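Local coordinates for protein type I modular polyketide synthase (Streptomyces albus subsp. albus, PDB 6IYR) that probably selects and loads the acyl extender unit, from an acyl-coenzyme A such as malonyl-CoA, in module 8 of the salinomycin assembly line, at residues V261-A265 and D266-E270; V383-L386 and L387-H391. One frame throughout, in Å; residues are numbered along the deposited sequence.

Interaction 1: V261-A265 and D266-E270; sequences VAEAA and DSVRE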
ATOM      1  N   VAL A 261     -12.310  16.313  -0.216  1.00 33.48           N
ATOM      2  CA  VAL A 261     -13.631  16.749  -0.629  1.00 34.13           C
ATOM      3  C   VAL A 261     -14.291  15.620  -1.366  1.00 36.86           C
ATOM      4  O   VAL A 261     -13.733  15.083  -2.345  1.00 32.00           O
ATOM      5  CB  VAL A 261     -13.553  17.945  -1.580  1.00 30.16           C
ATOM      6  CG1 VAL A 261     -14.942  18.479  -1.830  1.00 35.11           C
ATOM      7  CG2 VAL A 261     -12.672  19.033  -0.985  1.00 27.34           C
ATOM      8  N   ALA A 262     -15.448  15.217  -0.860  1.00 30.10           N
ATOM      9  CA  ALA A 262     -16.169  14.089  -1.417  1.00 33.06           C
ATOM     10  C   ALA A 262     -16.997  14.593  -2.561  1.00 36.25           C
ATOM     11  O   ALA A 262     -18.194  14.662  -2.450  1.00 33.65           O
ATOM     12  CB  ALA A 262     -17.075  13.429  -0.375  1.00 32.61           C
ATOM     13  N   GLU A 263     -16.349  14.995  -3.640  1.00 35.16           N
ATOM     14  CA  GLU A 263     -17.036  15.552  -4.776  1.00 35.79           C
ATOM     15  C   GLU A 263     -16.190  15.123  -5.963  1.00 29.39           C
ATOM     16  O   GLU A 263     -14.980  14.976  -5.837  1.00 31.88           O
ATOM     17  CB  GLU A 263     -17.050  17.075  -4.643  1.00 37.90           C
ATOM     18  CG  GLU A 263     -17.925  17.825  -5.643  1.00 40.82           C
ATOM     19  CD  GLU A 263     -18.120  19.328  -5.298  1.00 39.38           C
ATOM     20  OE1 GLU A 263     -19.261  19.818  -5.391  1.00 40.15           O
ATOM     21  OE2 GLU A 263     -17.129  20.054  -5.024  1.00 42.12           O
ATOM     22  N   ALA A 264     -16.816  14.953  -7.119  1.00 34.47           N
ATOM     23  CA  ALA A 264     -16.095  14.669  -8.351  1.00 38.41           C
ATOM     24  C   ALA A 264     -15.127  15.771  -8.755  1.00 38.39           C
ATOM     25  O   ALA A 264     -15.420  16.969  -8.663  1.00 34.91           O
ATOM     26  CB  ALA A 264     -17.079  14.411  -9.484  1.00 47.35           C
ATOM     27  N   ALA A 265     -14.045  15.333  -9.374  1.00 35.37           N
ATOM     28  CA  ALA A 265     -12.967  16.197  -9.775  1.00 33.75           C
ATOM     29  C   ALA A 265     -13.440  17.412 -10.564  1.00 39.94           C
ATOM     30  O   ALA A 265     -12.914  18.501 -10.374  1.00 38.52           O
ATOM     31  CB  ALA A 265     -11.962  15.406 -10.596  1.00 38.64           C
ATOM     32  N   ASP A 266     -14.335  17.211 -11.524  1.00 34.17           N
ATOM     33  CA  ASP A 266     -14.806  18.329 -12.348  1.00 44.79           C
ATOM     34  C   ASP A 266     -15.513  19.410 -11.517  1.00 31.38           C
ATOM     35  O   ASP A 266     -15.370  20.584 -11.781  1.00 35.90           O
ATOM     36  CB  ASP A 266     -15.790  17.835 -13.411  1.00 50.28           C
ATOM     37  CG  ASP A 266     -15.135  16.972 -14.447  1.00 63.12           C
ATOM     38  OD1 ASP A 266     -13.979  17.275 -14.823  1.00 58.42           O
ATOM     39  OD2 ASP A 266     -15.782  15.994 -14.886  1.00 87.69           O
ATOM     40  N   SER A 267     -16.457  18.993 -10.698  1.00 32.00           N
ATOM     41  CA  SER A 267     -17.176  19.925  -9.845  1.00 40.56           C
ATOM     42  C   SER A 267     -16.199  20.614  -8.910  1.00 35.74           C
ATOM     43  O   SER A 267     -16.357  21.789  -8.621  1.00 36.93           O
ATOM     44  CB  SER A 267     -18.257  19.216  -9.021  1.00 43.86           C
ATOM     45  OG  SER A 267     -19.104  18.425  -9.835  1.00 45.48           O
ATOM     46  N   VAL A 268     -15.204  19.886  -8.402  1.00 37.01           N
ATOM     47  CA  VAL A 268     -14.281  20.490  -7.439  1.00 29.09           C
ATOM     48  C   VAL A 268     -13.470  21.576  -8.112  1.00 36.04           C
ATOM     49  O   VAL A 268     -13.235  22.646  -7.555  1.00 29.36           O
ATOM     50  CB  VAL A 268     -13.316  19.474  -6.816  1.00 36.72           C
ATOM     51  CG1 VAL A 268     -12.323  20.191  -5.928  1.00 39.01           C
ATOM     52  CG2 VAL A 268     -14.084  18.471  -5.982  1.00 40.14           C
ATOM     53  N   ARG A 269     -13.009  21.262  -9.311  1.00 31.96           N
ATOM     54  CA  ARG A 269     -12.208  22.170 -10.093  1.00 35.44           C
ATOM     55  C   ARG A 269     -12.958  23.472 -10.312  1.00 33.59           C
ATOM     56  O   ARG A 269     -12.403  24.568 -10.168  1.00 36.17           O
ATOM     57  CB  ARG A 269     -11.889  21.511 -11.435  1.00 37.97           C
ATOM     58  CG  ARG A 269     -10.427  21.382 -11.740  1.00 53.38           C
ATOM     59  CD  ARG A 269     -10.241  20.654 -13.059  1.00 66.52           C
ATOM     60  NE  ARG A 269      -9.193  19.632 -12.999  1.00 72.09           N
ATOM     61  CZ  ARG A 269      -9.411  18.317 -13.047  1.00 69.19           C
ATOM     62  NH1 ARG A 269      -8.385  17.481 -13.007  1.00 67.64           N
ATOM     63  NH2 ARG A 269     -10.645  17.829 -13.125  1.00 65.12           N
ATOM     64  N   GLU A 270     -14.225  23.359 -10.677  1.00 33.58           N
ATOM     65  CA  GLU A 270     -15.061  24.545 -10.790  1.00 42.40           C
ATOM     66  C   GLU A 270     -15.211  25.285  -9.475  1.00 38.61           C
ATOM     67  O   GLU A 270     -15.042  26.487  -9.415  1.00 33.13           O
ATOM     68  CB  GLU A 270     -16.442  24.189 -11.321  1.00 49.07           C
ATOM     69  CG  GLU A 270     -16.540  24.293 -12.835  1.00 68.30           C
ATOM     70  CD  GLU A 270     -17.899  23.858 -13.361  1.00 91.71           C
ATOM     71  OE1 GLU A 270     -18.581  24.692 -14.002  1.00108.70           O
ATOM     72  OE2 GLU A 270     -18.293  22.691 -13.118  1.00 74.92           O
TER
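Glu263 and Val268 meet where a strand gives way to a helix, and the pair illustrates how the residues just ahead of a helix can lie against its first turn. Glu263 runs slantwise across a Val268 methyl: its CB sits 3.5 Å from Val268 CG2, and the rest of the glutamate runs on over the start of the helix, with CG 3.7 Å from Ser267 CB. Its course is set by a first torsion of -171°, which puts CG opposite the main-chain nitrogen, and by an extended second torsion. Glu263 thus lays its methylenes on Val268 and Ser267 while its carboxylate continues to Arg271, where OE1 forms a salt bridge one helical turn beyond Ser267. Val261, at the end of strand 257-261, adds a looser apolar touch, CG1 to the same Val268 methyl, CG2, at 4.2 Å. The buried Val268 also packs on Thr290 and Val292 of strand 289-294, and is one of the side chains, with Ala265 and Arg269, that seat the helix on the sheet.

The main chain starts the helix in the standard way. Val268 N donates to Ala264 O at 2.9 Å, and Arg269 N donates to Ala265 O at 3.0 Å. Arg269 bends at its third torsion (-135°), which folds the guanidinium back along the turn: NH2 comes to 3.7 Å from Ala265 CB, near Ala265 O. The same NH2 faces Asp266 OD1 at 3.8 Å, a long salt bridge, probably weak, between two exposed side chains. Ala264 occupies the N-cap position, and the whole is typical of a strand-to-helix connection in the smaller, mixed-sheet part of an acyltransferase fold.

Interaction 2: V383-L386 and L387-H391; sequences VRTL and LDRGH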
ATOM      1  N   VAL A 383      -6.128   4.020 -12.024  1.00 26.69           N
ATOM      2  CA  VAL A 383      -6.883   2.850 -11.646  1.00 25.73           C
ATOM      3  C   VAL A 383      -7.836   2.437 -12.760  1.00 28.81           C
ATOM      4  O   VAL A 383      -7.946   1.273 -13.073  1.00 29.37           O
ATOM      5  CB  VAL A 383      -7.641   3.049 -10.324  1.00 31.00           C
ATOM      6  CG1 VAL A 383      -8.573   1.883 -10.074  1.00 32.60           C
ATOM      7  CG2 VAL A 383      -6.672   3.210  -9.175  1.00 28.64           C
ATOM      8  N   ARG A 384      -8.484   3.409 -13.376  1.00 31.08           N
ATOM      9  CA  ARG A 384      -9.401   3.142 -14.461  1.00 29.18           C
ATOM     10  C   ARG A 384      -8.655   2.511 -15.628  1.00 27.41           C
ATOM     11  O   ARG A 384      -9.141   1.601 -16.241  1.00 29.01           O
ATOM     12  CB  ARG A 384     -10.125   4.409 -14.884  1.00 34.84           C
ATOM     13  CG  ARG A 384     -11.274   4.783 -13.968  1.00 38.99           C
ATOM     14  CD  ARG A 384     -11.955   6.057 -14.397  1.00 38.56           C
ATOM     15  NE  ARG A 384     -13.048   6.399 -13.504  1.00 44.92           N
ATOM     16  CZ  ARG A 384     -14.299   6.030 -13.700  1.00 43.98           C
ATOM     17  NH1 ARG A 384     -15.237   6.372 -12.844  1.00 44.74           N
ATOM     18  NH2 ARG A 384     -14.610   5.315 -14.759  1.00 47.73           N
ATOM     19  N   THR A 385      -7.468   3.007 -15.913  1.00 27.37           N
ATOM     20  CA  THR A 385      -6.645   2.452 -16.967  1.00 31.99           C
ATOM     21  C   THR A 385      -6.356   0.974 -16.696  1.00 35.37           C
ATOM     22  O   THR A 385      -6.519   0.131 -17.584  1.00 33.14           O
ATOM     23  CB  THR A 385      -5.348   3.237 -17.052  1.00 30.60           C
ATOM     24  OG1 THR A 385      -5.667   4.506 -17.613  1.00 30.56           O
ATOM     25  CG2 THR A 385      -4.316   2.565 -17.936  1.00 32.81           C
ATOM     26  N   LEU A 386      -6.003   0.649 -15.453  1.00 29.47           N
ATOM     27  CA  LEU A 386      -5.643  -0.727 -15.120  1.00 33.03           C
ATOM     28  C   LEU A 386      -6.840  -1.675 -15.133  1.00 31.67           C
ATOM     29  O   LEU A 386      -6.762  -2.805 -15.623  1.00 29.71           O
ATOM     30  CB  LEU A 386      -4.895  -0.796 -13.792  1.00 29.13           C
ATOM     31  CG  LEU A 386      -3.584  -0.035 -13.883  1.00 25.64           C
ATOM     32  CD1 LEU A 386      -2.911   0.159 -12.549  1.00 32.34           C
ATOM     33  CD2 LEU A 386      -2.616  -0.756 -14.790  1.00 29.72           C
ATOM     34  N   LEU A 387      -7.965  -1.159 -14.692  1.00 29.94           N
ATOM     35  CA  LEU A 387      -9.197  -1.899 -14.687  1.00 30.63           C
ATOM     36  C   LEU A 387      -9.562  -2.247 -16.116  1.00 39.32           C
ATOM     37  O   LEU A 387      -9.905  -3.389 -16.418  1.00 27.71           O
ATOM     38  CB  LEU A 387     -10.286  -1.039 -14.080  1.00 32.90           C
ATOM     39  CG  LEU A 387     -10.785  -1.398 -12.686  1.00 37.72           C
ATOM     40  CD1 LEU A 387      -9.927  -2.351 -11.864  1.00 37.91           C
ATOM     41  CD2 LEU A 387     -11.202  -0.159 -11.943  1.00 31.14           C
ATOM     42  N   ASP A 388      -9.477  -1.264 -17.002  1.00 35.25           N
ATOM     43  CA  ASP A 388      -9.764  -1.496 -18.417  1.00 41.30           C
ATOM     44  C   ASP A 388      -8.817  -2.492 -19.083  1.00 36.35           C
ATOM     45  O   ASP A 388      -9.199  -3.209 -19.973  1.00 33.44           O
ATOM     46  CB  ASP A 388      -9.748  -0.194 -19.202  1.00 46.22           C
ATOM     47  CG  ASP A 388     -10.871  -0.142 -20.200  1.00 58.62           C
ATOM     48  OD1 ASP A 388     -12.036  -0.080 -19.756  1.00 79.82           O
ATOM     49  OD2 ASP A 388     -10.626  -0.427 -21.382  1.00 49.99           O
ATOM     50  N   ARG A 389      -7.601  -2.579 -18.590  1.00 33.36           N
ATOM     51  CA  ARG A 389      -6.685  -3.599 -19.028  1.00 37.26           C
ATOM     52  C   ARG A 389      -6.852  -4.939 -18.307  1.00 35.44           C
ATOM     53  O   ARG A 389      -6.080  -5.858 -18.543  1.00 36.63           O
ATOM     54  CB  ARG A 389      -5.256  -3.070 -18.935  1.00 35.82           C
ATOM     55  CG  ARG A 389      -5.056  -1.899 -19.907  1.00 37.62           C
ATOM     56  CD  ARG A 389      -3.830  -1.105 -19.564  1.00 31.92           C
ATOM     57  NE  ARG A 389      -2.614  -1.907 -19.650  1.00 44.02           N
ATOM     58  CZ  ARG A 389      -1.904  -2.048 -20.771  1.00 52.48           C
ATOM     59  NH1 ARG A 389      -2.308  -1.428 -21.860  1.00 46.92           N
ATOM     60  NH2 ARG A 389      -0.796  -2.789 -20.815  1.00 49.25           N
ATOM     61  N   GLY A 390      -7.925  -5.102 -17.532  1.00 37.72           N
ATOM     62  CA  GLY A 390      -8.232  -6.413 -16.946  1.00 33.96           C
ATOM     63  C   GLY A 390      -7.501  -6.796 -15.677  1.00 39.17           C
ATOM     64  O   GLY A 390      -7.561  -7.937 -15.264  1.00 44.30           O
ATOM     65  N   HIS A 391      -6.828  -5.862 -15.020  1.00 29.33           N
ATOM     66  CA  HIS A 391      -6.216  -6.199 -13.762  1.00 33.48           C
ATOM     67  C   HIS A 391      -7.299  -6.427 -12.708  1.00 30.76           C
ATOM     68  O   HIS A 391      -8.308  -5.733 -12.697  1.00 32.48           O
ATOM     69  CB  HIS A 391      -5.286  -5.095 -13.317  1.00 33.86           C
ATOM     70  CG  HIS A 391      -4.061  -4.975 -14.152  1.00 32.46           C
ATOM     71  ND1 HIS A 391      -2.869  -5.557 -13.799  1.00 32.72           N
ATOM     72  CD2 HIS A 391      -3.835  -4.314 -15.316  1.00 32.32           C
ATOM     73  CE1 HIS A 391      -1.961  -5.280 -14.722  1.00 39.01           C
ATOM     74  NE2 HIS A 391      -2.536  -4.556 -15.667  1.00 34.34           N
TER
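A Schellman motif ends helix 379-388, with Gly390 at the C-prime position and a positive phi of 82°. Its outer bond runs from His391 N to Leu386 O at 3.1 Å, the donor tilted from the carbonyl plane, and its inner one from Gly390 N to Leu387 O at 2.8 Å. Leu386 O also lies at the edge of the His391 imidazole, in the ring plane, 3.3 Å from His391 CD2. The Leu386 side chain crosses that ring at a slant, its CD2 methyl 3.8 Å from His391 CD2, and both residues pack on Val129 of strand 129-132. His391 ND1 is hydrogen-bonded to Arg127 O, which helps to hold the imidazole in this rotation.

One turn earlier, Val383 and Leu387 lie side by side and point the same way, Val383 CG1 3.8 Å from Leu387 CD2, and both reach Thr410 of helix 404-414. Arg389, with CG opposite its carbonyl carbon (chi1 -64°) and an extended second torsion, runs alongside Thr385, its CD 4.0 Å from Thr385 CG2. Reversing the chain into strand 393-396 in this way is typical of a helix-to-strand connection in an alpha/beta fold with a parallel sheet.

Overall arrangement
Followed from the N terminus, the chain reaches interaction 1 as strand 257-261 of the mixed sheet passes into helix 265-273, and more than a hundred residues later interaction 2 as helix 379-388 passes into strand 393-396 of the parallel sheet. The two are in series, neither nesting nor crossing, and each is local, closing no long loop. They mirror each other in role: residues 261-270 start a helix laid on the mixed sheet, whereas residues 383-391 end one that packs beside the parallel sheet and helix 404-414. Their centres are 22 Å apart and their nearest atoms about 9 Å, without touching. Strand 377-378, just before helix 379-388, edges the mixed sheet and links the two regions.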